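Local structure of Myo-inositol-1-phosphate synthase-related protein (Thermotoga maritima MSB8, 3CIN) at residues Y43-A48 and L336-R341; N213-G218 and K350-V355; K344-R349 and R384-L389; G224-T229 and V246-I251. The protein belongs to the myo-inositol-1-phosphate synthase family, pairing a Rossmann-type domain that binds nicotinamide-adenine-dinucleotide with a second, mixed-sheet region. All coordinates share one frame; numbering follows the deposited sequence.

Interaction 1 (Y43-A48 and L336-R341)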
loop_
_atom_site.group_PDB
_atom_site.type_symbol
_atom_site.label_atom_id
_atom_site.label_comp_id
_atom_site.label_asym_id
_atom_site.label_seq_id
_atom_site.Cartn_x
_atom_site.Cartn_y
_atom_site.Cartn_z
ATOM N N TYR A 43 13.127 23.808 2.893
ATOM C CA TYR A 43 12.110 22.804 2.549
ATOM C C TYR A 43 11.151 22.615 3.689
ATOM O O TYR A 43 11.515 22.736 4.880
ATOM C CB TYR A 43 12.754 21.486 2.141
ATOM C CG TYR A 43 13.735 21.644 1.056
ATOM C CD1 TYR A 43 13.386 22.299 -0.145
ATOM C CD2 TYR A 43 15.028 21.187 1.194
ATOM C CE1 TYR A 43 14.309 22.481 -1.135
ATOM C CE2 TYR A 43 15.956 21.366 0.195
ATOM C CZ TYR A 43 15.584 21.982 -0.987
ATOM O OH TYR A 43 16.511 22.162 -1.979
ATOM N N GLY A 44 9.894 22.374 3.367
ATOM C CA GLY A 44 8.833 22.302 4.365
ATOM C C GLY A 44 8.300 23.624 4.916
ATOM O O GLY A 44 7.333 23.653 5.715
ATOM N N VAL A 45 8.915 24.726 4.509
ATOM C CA VAL A 45 8.417 26.069 4.866
ATOM C C VAL A 45 7.726 26.619 3.603
ATOM O O VAL A 45 8.400 27.013 2.638
ATOM C CB VAL A 45 9.576 26.990 5.239
ATOM C CG1 VAL A 45 9.003 28.391 5.659
ATOM C CG2 VAL A 45 10.398 26.369 6.402
ATOM N N PRO A 46 6.390 26.579 3.576
ATOM C CA PRO A 46 5.697 26.885 2.309
ATOM C C PRO A 46 6.083 28.145 1.607
ATOM O O PRO A 46 6.324 28.081 0.387
ATOM C CB PRO A 46 4.218 26.839 2.708
ATOM C CG PRO A 46 4.199 25.830 3.824
ATOM C CD PRO A 46 5.423 26.145 4.613
ATOM N N LEU A 47 6.213 29.257 2.325
ATOM C CA LEU A 47 6.515 30.536 1.705
ATOM C C LEU A 47 7.996 30.847 1.724
ATOM O O LEU A 47 8.411 31.853 1.200
ATOM C CB LEU A 47 5.681 31.676 2.320
ATOM C CG LEU A 47 4.180 31.487 2.131
ATOM C CD1 LEU A 47 3.573 32.666 2.923
ATOM C CD2 LEU A 47 3.779 31.456 0.656
ATOM N N ALA A 48 8.805 29.937 2.269
ATOM C CA ALA A 48 10.267 30.017 2.145
ATOM C C ALA A 48 10.764 31.445 2.346
ATOM O O ALA A 48 10.489 32.016 3.393
ATOM C CB ALA A 48 10.704 29.450 0.852
ATOM N N LEU A 336 5.282 26.390 11.124
ATOM C CA LEU A 336 5.384 27.444 12.136
ATOM C C LEU A 336 6.335 28.574 11.685
ATOM O O LEU A 336 6.171 29.739 12.101
ATOM C CB LEU A 336 5.818 26.844 13.488
ATOM C CG LEU A 336 4.703 26.173 14.296
ATOM C CD1 LEU A 336 5.262 25.399 15.520
ATOM C CD2 LEU A 336 3.639 27.163 14.774
ATOM N N VAL A 337 7.342 28.237 10.879
ATOM C CA VAL A 337 8.286 29.238 10.383
ATOM C C VAL A 337 7.492 30.281 9.582
ATOM O O VAL A 337 7.786 31.443 9.626
ATOM C CB VAL A 337 9.409 28.629 9.598
ATOM C CG1 VAL A 337 10.309 29.739 8.999
ATOM C CG2 VAL A 337 10.256 27.684 10.534
ATOM N N ASP A 338 6.508 29.839 8.806
ATOM C CA ASP A 338 5.629 30.790 8.084
ATOM C C ASP A 338 4.645 31.509 9.030
ATOM O O ASP A 338 4.465 32.727 8.935
ATOM C CB ASP A 338 4.788 30.094 7.012
ATOM C CG ASP A 338 5.499 29.874 5.709
ATOM O OD1 ASP A 338 6.661 30.331 5.489
ATOM O OD2 ASP A 338 4.864 29.263 4.796
ATOM N N LEU A 339 3.990 30.740 9.894
ATOM C CA LEU A 339 2.900 31.251 10.743
ATOM C C LEU A 339 3.362 32.367 11.665
ATOM O O LEU A 339 2.643 33.336 11.858
ATOM C CB LEU A 339 2.270 30.146 11.563
ATOM C CG LEU A 339 1.385 29.224 10.769
ATOM C CD1 LEU A 339 1.161 27.891 11.531
ATOM C CD2 LEU A 339 0.062 29.886 10.409
ATOM N N VAL A 340 4.560 32.272 12.232
ATOM C CA VAL A 340 5.049 33.376 13.026
ATOM C C VAL A 340 5.272 34.652 12.211
ATOM O O VAL A 340 5.038 35.758 12.702
ATOM C CB VAL A 340 6.334 33.022 13.841
ATOM C CG1 VAL A 340 6.069 31.861 14.824
ATOM C CG2 VAL A 340 7.560 32.794 12.949
ATOM N N ARG A 341 5.739 34.526 10.970
ATOM C CA ARG A 341 5.979 35.709 10.110
ATOM C C ARG A 341 4.643 36.265 9.621
ATOM O O ARG A 341 4.428 37.464 9.581
ATOM C CB ARG A 341 6.849 35.320 8.925
ATOM C CG ARG A 341 8.276 34.869 9.351
ATOM C CD ARG A 341 9.157 34.584 8.230
ATOM N NE ARG A 341 8.802 33.377 7.502
ATOM C CZ ARG A 341 9.348 33.026 6.322
ATOM N NH1 ARG A 341 10.275 33.797 5.705
ATOM N NH2 ARG A 341 8.949 31.912 5.744
#
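The type I beta turn from Val45 to Ala48 is held on helix 328-348 by Asp338 and Arg341, one turn apart on the helix. It lies in the loop between helix 23-36 and strand 58-65 of the Rossmann-type domain. The bond from Ala48 N to Val45 O closes the turn. Asp338 points its carboxylate at the middle of the turn. OD2 of Asp338 accepts from Leu47 N at 2.8 Å, with 146° at the hydrogen, through its syn lone pair. Asp338 OD1 takes a second, weak share of the same N-H at 3.4 Å. Pro46 lies beside the carboxylate, its CD 3.2 Å from Asp338 OD2. Tyr362 also hydrogen-bonds OD2, so OD2 has two hydrogen-bond partners. Arg341 bends at chi3 (-70°), which brings the end of its guanidinium round to the turn. NH1 and NH2 of Arg341 both grip Ala48 O, at 2.9 and 2.8 Å. That oxygen is only 1° out of the guanidinium plane. The other bonds of Arg341 fix the rotation of the group: NE donates to Val337 O, NH1 also reaches Ile53 O, and NH2 forms a 2.8 Å salt bridge to Asp338 OD1. The two charged side chains therefore position each other as well as the turn. Gly44 makes backbone hydrogen bonds to the second subunit, where Phe313 packs on Val45. Val45 also crosses Val337 at about a right angle, with CG1 of Val45 3.8 Å from CG1 of Val337.

Interaction 2 (N213-G218 and K350-V355)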
loop_
_atom_site.group_PDB
_atom_site.type_symbol
_atom_site.label_atom_id
_atom_site.label_comp_id
_atom_site.label_asym_id
_atom_site.label_seq_id
_atom_site.Cartn_x
_atom_site.Cartn_y
_atom_site.Cartn_z
ATOM N N ASN A 213 -6.882 43.563 20.855
ATOM C CA ASN A 213 -5.754 43.733 19.941
ATOM C C ASN A 213 -4.939 42.457 19.754
ATOM O O ASN A 213 -3.709 42.488 19.672
ATOM C CB ASN A 213 -4.914 44.916 20.344
ATOM C CG ASN A 213 -5.663 46.205 20.174
ATOM O OD1 ASN A 213 -6.687 46.240 19.478
ATOM N ND2 ASN A 213 -5.166 47.271 20.797
ATOM N N LEU A 214 -5.647 41.339 19.697
ATOM C CA LEU A 214 -5.030 40.060 19.470
ATOM C C LEU A 214 -5.451 39.401 18.158
ATOM O O LEU A 214 -6.641 39.326 17.839
ATOM C CB LEU A 214 -5.307 39.110 20.657
ATOM C CG LEU A 214 -4.646 37.726 20.594
ATOM C CD1 LEU A 214 -3.160 37.762 20.897
ATOM C CD2 LEU A 214 -5.355 36.745 21.550
ATOM N N VAL A 215 -4.449 38.972 17.398
ATOM C CA VAL A 215 -4.647 38.158 16.187
ATOM C C VAL A 215 -4.547 36.695 16.606
ATOM O O VAL A 215 -3.633 36.284 17.322
ATOM C CB VAL A 215 -3.542 38.428 15.119
ATOM C CG1 VAL A 215 -3.851 37.654 13.829
ATOM C CG2 VAL A 215 -3.424 39.881 14.815
ATOM N N VAL A 216 -5.458 35.881 16.099
ATOM C CA VAL A 216 -5.469 34.491 16.418
ATOM C C VAL A 216 -5.405 33.690 15.122
ATOM O O VAL A 216 -6.191 33.943 14.219
ATOM C CB VAL A 216 -6.734 34.109 17.204
ATOM C CG1 VAL A 216 -6.830 32.616 17.357
ATOM C CG2 VAL A 216 -6.692 34.740 18.620
ATOM N N PHE A 217 -4.448 32.768 15.045
ATOM C CA PHE A 217 -4.496 31.719 14.000
ATOM C C PHE A 217 -4.836 30.405 14.696
ATOM O O PHE A 217 -4.266 30.039 15.755
ATOM C CB PHE A 217 -3.180 31.548 13.257
ATOM C CG PHE A 217 -2.670 32.805 12.504
ATOM C CD1 PHE A 217 -3.518 33.789 12.006
ATOM C CD2 PHE A 217 -1.289 32.917 12.275
ATOM C CE1 PHE A 217 -2.982 34.873 11.266
ATOM C CE2 PHE A 217 -0.778 33.954 11.564
ATOM C CZ PHE A 217 -1.597 34.963 11.097
ATOM N N GLY A 218 -5.695 29.635 14.057
ATOM C CA GLY A 218 -6.034 28.313 14.605
ATOM C C GLY A 218 -7.114 27.677 13.758
ATOM O O GLY A 218 -7.616 28.323 12.840
ATOM N N LYS A 350 -3.118 45.273 11.845
ATOM C CA LYS A 350 -4.198 45.342 12.838
ATOM C C LYS A 350 -5.402 44.453 12.513
ATOM O O LYS A 350 -6.536 44.816 12.745
ATOM C CB LYS A 350 -4.610 46.800 13.117
ATOM C CG LYS A 350 -3.419 47.669 13.430
ATOM C CD LYS A 350 -3.806 48.966 14.084
ATOM C CE LYS A 350 -2.714 50.001 13.929
ATOM N NZ LYS A 350 -1.374 49.444 14.193
ATOM N N GLU A 351 -5.150 43.250 12.008
ATOM C CA GLU A 351 -6.261 42.363 11.633
ATOM C C GLU A 351 -6.600 41.468 12.844
ATOM O O GLU A 351 -6.359 40.249 12.827
ATOM C CB GLU A 351 -5.893 41.473 10.426
ATOM C CG GLU A 351 -5.634 42.236 9.131
ATOM C CD GLU A 351 -5.706 41.326 7.894
ATOM O OE1 GLU A 351 -6.056 40.127 8.044
ATOM O OE2 GLU A 351 -5.439 41.831 6.766
ATOM N N PHE A 352 -7.199 42.062 13.868
ATOM C CA PHE A 352 -7.499 41.359 15.095
ATOM C C PHE A 352 -8.732 40.467 14.962
ATOM O O PHE A 352 -9.629 40.725 14.158
ATOM C CB PHE A 352 -7.599 42.332 16.250
ATOM C CG PHE A 352 -6.425 43.273 16.350
ATOM C CD1 PHE A 352 -5.118 42.784 16.452
ATOM C CD2 PHE A 352 -6.622 44.632 16.346
ATOM C CE1 PHE A 352 -4.047 43.664 16.564
ATOM C CE2 PHE A 352 -5.556 45.516 16.461
ATOM C CZ PHE A 352 -4.278 45.036 16.559
ATOM N N GLY A 353 -8.795 39.459 15.808
ATOM C CA GLY A 353 -9.773 38.376 15.681
ATOM C C GLY A 353 -9.067 37.218 15.041
ATOM O O GLY A 353 -7.883 37.016 15.261
ATOM N N THR A 354 -9.749 36.466 14.208
ATOM C CA THR A 354 -9.020 35.336 13.538
ATOM C C THR A 354 -8.948 35.602 12.042
ATOM O O THR A 354 -9.722 36.414 11.511
ATOM C CB THR A 354 -9.568 33.936 13.894
ATOM O OG1 THR A 354 -8.568 32.949 13.593
ATOM C CG2 THR A 354 -10.833 33.601 13.210
ATOM N N VAL A 355 -7.969 35.016 11.372
ATOM C CA VAL A 355 -7.709 35.331 9.956
ATOM C C VAL A 355 -7.903 34.037 9.103
ATOM O O VAL A 355 -6.990 33.266 8.894
ATOM C CB VAL A 355 -6.274 35.911 9.794
ATOM C CG1 VAL A 355 -5.979 36.299 8.349
ATOM C CG2 VAL A 355 -6.079 37.125 10.754
#
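With chi1 at -50°, Phe352 sets its CG beside its own backbone N and brings a ring face against the backbone of Asn213. Thr354 has chi1 -161°, which places OG1 beside its carbonyl carbon and within reach of Val216 O. Phe352 comes just before, and Thr354 lies within, strand 353-354, which pairs in parallel with strand 214-217 at one edge of the Rossmann-type sheet. Gly353 makes both backbone bonds of the pair. Its N donates to Leu214 O at 3.0 Å, almost straight, and its O accepts from Val216 N at 2.8 Å. These two bonds straddle Val215. Thr354 adds a third bond, from OG1 to Val216 O at 2.7 Å, with the hydroxyl well above the carbonyl plane. Asn359 also bonds OG1 and donates to it through ND2. At the start of the pair, Asn213 CA sits over the Phe352 ring, 3.5 Å from the centroid and 6° off the normal, a CH-pi contact. The opposite ring face is covered by the backbone of Lys350, which ends helix 328-348 in a Schellman motif. Val215 crosses the Phe352 side chain at about a right angle, with CG2 of Val215 3.7 Å from CD1 of Phe352. Val215 CG1 also meets Val355 CG2 at 3.8 Å. Phe217 lies alongside Val355 and presents its ring edge, CE1 of Phe217 being 3.8 Å from CB of Val355.

Interaction 3 (K344-R349 and R384-L389)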
loop_
_atom_site.group_PDB
_atom_site.type_symbol
_atom_site.label_atom_id
_atom_site.label_comp_id
_atom_site.label_asym_id
_atom_site.label_seq_id
_atom_site.Cartn_x
_atom_site.Cartn_y
_atom_site.Cartn_z
ATOM N N LYS A 344 3.064 38.327 12.419
ATOM C CA LYS A 344 3.590 39.712 12.480
ATOM C C LYS A 344 2.985 40.608 11.384
ATOM O O LYS A 344 2.681 41.771 11.621
ATOM C CB LYS A 344 5.105 39.668 12.407
ATOM C CG LYS A 344 5.807 40.987 12.554
ATOM C CD LYS A 344 5.516 41.608 13.912
ATOM C CE LYS A 344 6.451 42.745 14.267
ATOM N NZ LYS A 344 6.665 43.696 13.153
ATOM N N ILE A 345 2.791 40.087 10.158
ATOM C CA ILE A 345 2.085 40.832 9.133
ATOM C C ILE A 345 0.643 41.163 9.541
ATOM O O ILE A 345 0.174 42.302 9.391
ATOM C CB ILE A 345 2.085 40.071 7.757
ATOM C CG1 ILE A 345 3.522 40.031 7.175
ATOM C CG2 ILE A 345 1.161 40.734 6.770
ATOM C CD1 ILE A 345 3.726 38.969 6.067
ATOM N N ALA A 346 -0.084 40.172 10.062
ATOM C CA ALA A 346 -1.458 40.416 10.489
ATOM C C ALA A 346 -1.530 41.429 11.608
ATOM O O ALA A 346 -2.405 42.299 11.633
ATOM C CB ALA A 346 -2.150 39.130 10.881
ATOM N N LEU A 347 -0.586 41.328 12.520
ATOM C CA LEU A 347 -0.457 42.324 13.611
ATOM C C LEU A 347 -0.161 43.706 13.078
ATOM O O LEU A 347 -0.822 44.693 13.489
ATOM C CB LEU A 347 0.603 41.850 14.611
ATOM C CG LEU A 347 1.057 42.861 15.649
ATOM C CD1 LEU A 347 -0.140 43.230 16.511
ATOM C CD2 LEU A 347 2.150 42.198 16.478
ATOM N N ASP A 348 0.835 43.818 12.194
ATOM C CA ASP A 348 1.169 45.092 11.537
ATOM C C ASP A 348 -0.050 45.711 10.841
ATOM O O ASP A 348 -0.256 46.924 10.868
ATOM C CB ASP A 348 2.298 44.925 10.505
ATOM C CG ASP A 348 3.631 44.549 11.125
ATOM O OD1 ASP A 348 3.836 44.682 12.360
ATOM O OD2 ASP A 348 4.480 44.095 10.330
ATOM N N ARG A 349 -0.858 44.887 10.237
ATOM C CA ARG A 349 -2.104 45.331 9.601
ATOM C C ARG A 349 -3.299 45.540 10.555
ATOM O O ARG A 349 -4.386 45.884 10.108
ATOM C CB ARG A 349 -2.538 44.274 8.598
ATOM C CG ARG A 349 -1.626 44.157 7.415
ATOM C CD ARG A 349 -2.182 43.080 6.539
ATOM N NE ARG A 349 -1.294 42.723 5.455
ATOM C CZ ARG A 349 -1.541 41.705 4.634
ATOM N NH1 ARG A 349 -2.626 40.976 4.790
ATOM N NH2 ARG A 349 -0.682 41.414 3.679
ATOM N N ARG A 384 -1.646 33.099 -0.403
ATOM C CA ARG A 384 -0.613 33.931 -1.091
ATOM C C ARG A 384 -1.124 35.358 -1.346
ATOM O O ARG A 384 -0.429 36.334 -1.092
ATOM C CB ARG A 384 -0.138 33.295 -2.366
ATOM C CG ARG A 384 0.600 31.958 -2.195
ATOM C CD ARG A 384 1.150 31.453 -3.530
ATOM N NE ARG A 384 2.118 32.372 -4.132
ATOM C CZ ARG A 384 3.417 32.398 -3.847
ATOM N NH1 ARG A 384 3.959 31.501 -3.023
ATOM N NH2 ARG A 384 4.188 33.300 -4.425
ATOM N N ILE A 385 -2.352 35.490 -1.828
ATOM C CA ILE A 385 -2.893 36.803 -2.128
ATOM C C ILE A 385 -2.984 37.624 -0.847
ATOM O O ILE A 385 -2.650 38.780 -0.861
ATOM C CB ILE A 385 -4.266 36.717 -2.803
ATOM C CG1 ILE A 385 -4.113 36.149 -4.215
ATOM C CG2 ILE A 385 -4.923 38.129 -2.906
ATOM C CD1 ILE A 385 -5.413 35.507 -4.790
ATOM N N TRP A 386 -3.441 37.021 0.242
ATOM C CA TRP A 386 -3.522 37.717 1.552
ATOM C C TRP A 386 -2.150 38.242 1.979
ATOM O O TRP A 386 -2.030 39.359 2.535
ATOM C CB TRP A 386 -4.067 36.764 2.626
ATOM C CG TRP A 386 -4.187 37.417 3.994
ATOM C CD1 TRP A 386 -5.270 38.093 4.506
ATOM C CD2 TRP A 386 -3.164 37.486 4.992
ATOM N NE1 TRP A 386 -4.982 38.556 5.756
ATOM C CE2 TRP A 386 -3.702 38.165 6.089
ATOM C CE3 TRP A 386 -1.853 36.998 5.073
ATOM C CZ2 TRP A 386 -2.949 38.434 7.249
ATOM C CZ3 TRP A 386 -1.122 37.259 6.207
ATOM C CH2 TRP A 386 -1.662 37.973 7.270
ATOM N N ALA A 387 -1.115 37.453 1.714
ATOM C CA ALA A 387 0.253 37.751 2.150
ATOM C C ALA A 387 0.915 38.778 1.287
ATOM O O ALA A 387 2.053 39.129 1.555
ATOM C CB ALA A 387 1.116 36.476 2.157
ATOM N N GLY A 388 0.257 39.220 0.222
ATOM C CA GLY A 388 0.850 40.175 -0.737
ATOM C C GLY A 388 1.749 39.561 -1.797
ATOM O O GLY A 388 2.596 40.234 -2.368
ATOM N N LEU A 389 1.564 38.291 -2.095
ATOM C CA LEU A 389 2.349 37.617 -3.109
ATOM C C LEU A 389 1.521 37.370 -4.335
ATOM O O LEU A 389 0.300 37.469 -4.275
ATOM C CB LEU A 389 2.877 36.293 -2.568
ATOM C CG LEU A 389 3.664 36.380 -1.261
ATOM C CD1 LEU A 389 3.918 34.983 -0.709
ATOM C CD2 LEU A 389 4.987 37.133 -1.429
#
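In the Rossmann-type domain, Arg349 reaches from the C-terminal end of helix 328-348 to Trp386, where helix 376-386 ends in a Schellman motif at Gly388. From CB, which points to the other helix end, its chain runs extended from CG to NE. Ile345 CG2, from the previous helical turn, lies over one face of the guanidinium. CZ of Arg349 stands above the six-membered ring of Trp386, 4.3 Å from its centroid and 8° off the normal, a cation-pi contact. The two planes are 53° apart, so the groups are not stacked flat. Arg349 NH1 comes nearest the indole, 3.3 Å from CE2 of Trp386. NH1 and NH2 of Arg349 also both donate to Trp386 O, at 2.8 and 2.7 Å, and this oxygen lies in the guanidinium plane. One residue thus offers the arginine both its ring face and its carbonyl. Glu351 OE1 accepts from Trp386 NE1 and helps fix the indole, while Glu351 OE2 forms a long, weak ion pair with Arg349 NH1. Ala346 CB touches the ring edge, 3.8 Å from CZ2 of Trp386, and Ile345 CG2 lies 4.0 Å from CH2 of Trp386.

Interaction 4 (G224-T229 and V246-I251)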
loop_
_atom_site.group_PDB
_atom_site.type_symbol
_atom_site.label_atom_id
_atom_site.label_comp_id
_atom_site.label_asym_id
_atom_site.label_seq_id
_atom_site.Cartn_x
_atom_site.Cartn_y
_atom_site.Cartn_z
ATOM N N GLY A 224 -0.004 15.550 8.706
ATOM C CA GLY A 224 -0.381 14.163 8.919
ATOM C C GLY A 224 -1.276 13.580 7.835
ATOM O O GLY A 224 -1.304 14.028 6.726
ATOM N N ALA A 225 -2.070 12.592 8.203
ATOM C CA ALA A 225 -2.893 11.893 7.224
ATOM C C ALA A 225 -4.073 12.692 6.724
ATOM O O ALA A 225 -4.464 12.527 5.572
ATOM C CB ALA A 225 -3.409 10.586 7.830
ATOM N N THR A 226 -4.669 13.521 7.567
ATOM C CA THR A 226 -5.968 14.131 7.213
ATOM C C THR A 226 -5.861 15.026 6.013
ATOM O O THR A 226 -6.733 15.006 5.155
ATOM C CB THR A 226 -6.590 14.848 8.414
ATOM O OG1 THR A 226 -6.832 13.869 9.438
ATOM C CG2 THR A 226 -7.888 15.474 8.042
ATOM N N PRO A 227 -4.794 15.853 5.931
ATOM C CA PRO A 227 -4.644 16.650 4.707
ATOM C C PRO A 227 -4.474 15.833 3.410
ATOM O O PRO A 227 -4.915 16.278 2.327
ATOM C CB PRO A 227 -3.415 17.504 5.012
ATOM C CG PRO A 227 -3.486 17.651 6.479
ATOM C CD PRO A 227 -3.779 16.234 6.925
ATOM N N PHE A 228 -3.853 14.667 3.493
ATOM C CA PHE A 228 -3.751 13.781 2.342
ATOM C C PHE A 228 -5.129 13.235 1.984
ATOM O O PHE A 228 -5.517 13.259 0.799
ATOM C CB PHE A 228 -2.785 12.619 2.608
ATOM C CG PHE A 228 -1.351 13.030 2.526
ATOM C CD1 PHE A 228 -0.793 13.338 1.290
ATOM C CD2 PHE A 228 -0.580 13.140 3.673
ATOM C CE1 PHE A 228 0.547 13.739 1.202
ATOM C CE2 PHE A 228 0.761 13.549 3.607
ATOM C CZ PHE A 228 1.320 13.849 2.365
ATOM N N THR A 229 -5.900 12.793 2.977
ATOM C CA THR A 229 -7.299 12.340 2.708
ATOM C C THR A 229 -8.118 13.449 2.034
ATOM O O THR A 229 -8.798 13.219 1.025
ATOM C CB THR A 229 -7.951 11.945 4.005
ATOM O OG1 THR A 229 -7.163 10.903 4.590
ATOM C CG2 THR A 229 -9.414 11.556 3.853
ATOM N N VAL A 246 -14.507 6.184 3.645
ATOM C CA VAL A 246 -13.172 6.692 3.862
ATOM C C VAL A 246 -12.689 6.141 5.182
ATOM O O VAL A 246 -13.354 6.360 6.199
ATOM C CB VAL A 246 -13.190 8.211 3.997
ATOM C CG1 VAL A 246 -11.776 8.734 4.242
ATOM C CG2 VAL A 246 -13.811 8.848 2.788
ATOM N N ALA A 247 -11.563 5.414 5.179
ATOM C CA ALA A 247 -10.953 4.908 6.418
ATOM C C ALA A 247 -9.556 5.416 6.510
ATOM O O ALA A 247 -8.802 5.340 5.520
ATOM C CB ALA A 247 -10.915 3.424 6.431
ATOM N N GLN A 248 -9.180 5.924 7.678
ATOM C CA GLN A 248 -7.855 6.536 7.856
ATOM C C GLN A 248 -7.296 5.955 9.116
ATOM O O GLN A 248 -8.037 5.843 10.114
ATOM C CB GLN A 248 -8.000 8.049 7.942
ATOM C CG GLN A 248 -6.697 8.741 8.122
ATOM C CD GLN A 248 -6.883 10.213 8.212
ATOM O OE1 GLN A 248 -7.266 10.831 7.253
ATOM N NE2 GLN A 248 -6.617 10.789 9.383
ATOM N N PHE A 249 -6.055 5.487 9.073
ATOM C CA PHE A 249 -5.393 4.948 10.248
ATOM C C PHE A 249 -4.150 5.735 10.437
ATOM O O PHE A 249 -3.467 5.974 9.446
ATOM C CB PHE A 249 -5.049 3.501 9.989
ATOM C CG PHE A 249 -4.271 2.800 11.092
ATOM C CD1 PHE A 249 -4.785 2.692 12.377
ATOM C CD2 PHE A 249 -3.055 2.181 10.818
ATOM C CE1 PHE A 249 -4.081 1.989 13.378
ATOM C CE2 PHE A 249 -2.352 1.510 11.810
ATOM C CZ PHE A 249 -2.882 1.397 13.087
ATOM N N ASN A 250 -3.845 6.140 11.681
ATOM C CA ASN A 250 -2.624 6.907 11.940
ATOM C C ASN A 250 -2.048 6.472 13.284
ATOM O O ASN A 250 -2.781 6.346 14.249
ATOM C CB ASN A 250 -2.870 8.406 11.864
ATOM C CG ASN A 250 -4.323 8.786 12.155
ATOM O OD1 ASN A 250 -5.252 8.472 11.368
ATOM N ND2 ASN A 250 -4.538 9.445 13.280
ATOM N N ILE A 251 -0.759 6.184 13.333
ATOM C CA ILE A 251 -0.128 5.669 14.536
ATOM C C ILE A 251 1.307 6.185 14.605
ATOM O O ILE A 251 1.968 6.335 13.581
ATOM C CB ILE A 251 -0.187 4.157 14.589
ATOM C CG1 ILE A 251 0.258 3.580 15.886
ATOM C CG2 ILE A 251 0.632 3.411 13.431
ATOM C CD1 ILE A 251 -0.157 2.155 16.017
#
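Two hydrogen bonds join Gln248 to Thr226 and Thr229. The Gln248 chain is fully extended and carries its amide from the strand across to the helix. Its NE2 donates to Thr226 OG1 at 3.1 Å, nearly straight at 171°, with the hydroxyl oxygen close to the amide plane. Its OE1 accepts from Thr229 OG1 at 2.7 Å, and this donor is tilted 19° from the carbonyl plane. Gripped at both ends, the buried amide is fixed in its rotation. A weak bond runs from Gln248 NE2 to Asn250 OD1, two residues along the strand. Asn250 ND2 is in turn held by Thr292 and Lys290 of strand 287-294. The fold element here is a helix laid on a mixed beta sheet. The axes of helix 225-229 and strand 246-251 approach to 9.5 Å and run nearly antiparallel, at 157°. Phe249 points to the other side of the sheet and stacks on Phe249 of the third subunit. The remaining contacts are van der Waals. Ala225 CB presses on the amide, 3.5 Å from CD of Gln248. Thr229 and Val246 meet tip to tip, with CG2 of Thr229 3.7 Å from CG1 of Val246.

In the fold
From the N terminus, the loop at 43-48 waits for helix 328-348, so interaction 1 closes a loop of nearly 290 residues. Strand 214-217 opens interaction 2 inside that loop, but its partner 350-355 lies beyond it, so interactions 1 and 2 cross. Interaction 4 is local and nested within both. It joins helix 225-238 to the mixed sheet, with its centre about 29 Å from that of interaction 2. Helix 328-348 then serves interaction 1 and, at its end, interaction 3, which follows in series. Interaction 3 crosses interaction 2 and ties the last helix, 376-386, to the Rossmann-type domain. Interactions 1, 2 and 3 touch one another around helix 328-348.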